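Local coordinates for protein CLPV1 (PDB 4UQW) that probably acts as the ATPase that disassembles the contracted TssB-TssC sheath of the type VI secretion system, here represented by its N-terminal domain, at residues Val94-Glu99 against Thr126-His131. Numbering follows the deposited sequence.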
loop_
_atom_site.group_PDB
_atom_site.type_symbol
_atom_site.label_atom_id
_atom_site.label_comp_id
_atom_site.label_asym_id
_atom_site.label_seq_id
_atom_site.Cartn_x
_atom_site.Cartn_y
_atom_site.Cartn_z
ATOM N N VAL A 94 -5.069 3.132 -5.661
ATOM C CA VAL A 94 -3.859 2.347 -5.756
ATOM C C VAL A 94 -2.886 3.082 -6.726
ATOM O O VAL A 94 -1.683 3.239 -6.400
ATOM C CB VAL A 94 -4.197 0.923 -6.268
ATOM C CG1 VAL A 94 -2.948 0.204 -6.764
ATOM C CG2 VAL A 94 -4.842 0.168 -5.119
ATOM N N GLU A 95 -3.399 3.597 -7.851
ATOM C CA GLU A 95 -2.554 4.391 -8.787
ATOM C C GLU A 95 -1.983 5.598 -8.035
ATOM O O GLU A 95 -0.797 5.911 -8.154
ATOM C CB GLU A 95 -3.312 4.927 -10.022
ATOM C CG GLU A 95 -3.882 3.805 -10.891
ATOM C CD GLU A 95 -4.636 4.395 -12.076
ATOM O OE1 GLU A 95 -4.987 5.610 -12.073
ATOM O OE2 GLU A 95 -4.889 3.678 -13.040
ATOM N N GLU A 96 -2.853 6.296 -7.306
ATOM C CA GLU A 96 -2.387 7.516 -6.652
ATOM C C GLU A 96 -1.340 7.217 -5.598
ATOM O O GLU A 96 -0.353 7.971 -5.423
ATOM C CB GLU A 96 -3.585 8.209 -5.990
ATOM C CG GLU A 96 -3.273 9.672 -5.715
ATOM C CD GLU A 96 -4.444 10.459 -5.157
ATOM O OE1 GLU A 96 -5.655 9.997 -5.218
ATOM O OE2 GLU A 96 -4.102 11.548 -4.620
ATOM N N ALA A 97 -1.509 6.140 -4.850
ATOM C CA ALA A 97 -0.499 5.807 -3.857
ATOM C C ALA A 97 0.857 5.511 -4.516
ATOM O O ALA A 97 1.878 5.859 -3.918
ATOM C CB ALA A 97 -0.964 4.563 -2.974
ATOM N N VAL A 98 0.869 4.841 -5.673
ATOM C CA VAL A 98 2.163 4.591 -6.305
ATOM C C VAL A 98 2.777 5.929 -6.704
ATOM O O VAL A 98 3.991 6.113 -6.483
ATOM C CB VAL A 98 2.017 3.679 -7.541
ATOM C CG1 VAL A 98 3.413 3.452 -8.201
ATOM C CG2 VAL A 98 1.458 2.300 -7.120
ATOM N N GLU A 99 1.990 6.854 -7.280
ATOM C CA GLU A 99 2.580 8.173 -7.638
ATOM C C GLU A 99 3.188 8.860 -6.396
ATOM O O GLU A 99 4.312 9.393 -6.477
ATOM C CB GLU A 99 1.515 9.061 -8.305
ATOM C CG GLU A 99 2.126 10.381 -8.726
ATOM C CD GLU A 99 1.137 11.319 -9.383
ATOM O OE1 GLU A 99 0.473 10.922 -10.363
ATOM O OE2 GLU A 99 1.068 12.414 -8.881
ATOM N N THR A 126 -1.010 12.630 1.842
ATOM C CA THR A 126 -2.068 13.028 0.910
ATOM C C THR A 126 -3.394 12.871 1.659
ATOM O O THR A 126 -3.745 11.750 1.912
ATOM C CB THR A 126 -2.052 12.128 -0.315
ATOM O OG1 THR A 126 -0.721 12.124 -0.893
ATOM C CG2 THR A 126 -3.115 12.576 -1.369
ATOM N N PRO A 127 -4.109 13.950 1.962
ATOM C CA PRO A 127 -5.259 13.775 2.864
ATOM C C PRO A 127 -6.315 12.763 2.423
ATOM O O PRO A 127 -6.818 11.993 3.271
ATOM C CB PRO A 127 -5.840 15.177 2.908
ATOM C CG PRO A 127 -4.591 16.047 2.798
ATOM C CD PRO A 127 -3.702 15.354 1.804
ATOM N N SER A 128 -6.635 12.726 1.135
ATOM C CA SER A 128 -7.647 11.743 0.678
ATOM C C SER A 128 -7.182 10.296 0.846
ATOM O O SER A 128 -7.997 9.391 1.192
ATOM C CB SER A 128 -8.001 11.998 -0.776
ATOM O OG SER A 128 -6.833 11.886 -1.564
ATOM N N LEU A 129 -5.888 10.025 0.640
ATOM C CA LEU A 129 -5.359 8.668 0.817
ATOM C C LEU A 129 -5.245 8.333 2.284
ATOM O O LEU A 129 -5.575 7.214 2.671
ATOM C CB LEU A 129 -3.961 8.523 0.135
ATOM C CG LEU A 129 -4.019 8.803 -1.356
ATOM C CD1 LEU A 129 -2.597 8.629 -1.888
ATOM C CD2 LEU A 129 -4.970 7.836 -2.108
ATOM N N ARG A 130 -4.866 9.303 3.109
ATOM C CA ARG A 130 -4.758 9.017 4.538
ATOM C C ARG A 130 -6.155 8.709 5.112
ATOM O O ARG A 130 -6.284 7.805 5.952
ATOM C CB ARG A 130 -4.100 10.191 5.269
ATOM C CG ARG A 130 -4.055 9.955 6.794
ATOM C CD ARG A 130 -3.377 11.063 7.555
ATOM N NE ARG A 130 -3.541 12.367 6.925
ATOM C CZ ARG A 130 -4.512 13.234 7.201
ATOM N NH1 ARG A 130 -5.440 12.931 8.105
ATOM N NH2 ARG A 130 -4.548 14.409 6.571
ATOM N N HIS A 131 -7.173 9.385 4.596
ATOM C CA HIS A 131 -8.535 9.142 5.080
ATOM C C HIS A 131 -8.990 7.760 4.658
ATOM O O HIS A 131 -9.666 7.024 5.446
ATOM C CB HIS A 131 -9.474 10.259 4.556
ATOM C CG HIS A 131 -10.916 10.067 4.881
ATOM N ND1 HIS A 131 -11.427 10.271 6.143
ATOM C CD2 HIS A 131 -11.961 9.704 4.098
ATOM C CE1 HIS A 131 -12.730 10.036 6.125
ATOM N NE2 HIS A 131 -13.076 9.690 4.895
HETATM O O HOH W 1 -7.512 11.399 -4.180
#
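The carboxylate of Glu96 presents one face to Leu129: CG and CD2 of the leucine lie over it, with Leu129 CD2 4.1 Å from Glu96 CD, while a water sits at its OE1 edge. Thr126 CG2 approaches from that same side, displaced beyond Glu96 OE2 and 3.5 Å from it. This is a helix-helix contact in the mainly helical Clp amino-terminal domain, joining helix 92-108 to the first turn of helix 127-136; the short axes run 10.7 Å apart at 120°. With CG anti to the backbone N (chi1 -161°) and the chain extended beyond it, Glu96 reaches across the start of the second helix. Leu129 points toward helix 92-108: its CD1 packs 4.0 Å from Ala97 N, and Ile123 of helix 116-124 touches both Ala97 and Leu129. Thr126 holds the N-cap position without a capping bond from its side chain; OG1 instead bonds to Gly122 O, leaving the methyl to face the glutamate. The neighbouring Glu95 forms a salt bridge with Arg8, a residue of the benzamidine pocket. No direct hydrogen bond crosses between 94-99 and 126-131. The polar link is the water, which donates a short 2.5 Å bond to Glu96 OE1 and lies 2.7 Å from Ser128 OG, its hydrogen-bond partner on the other helix.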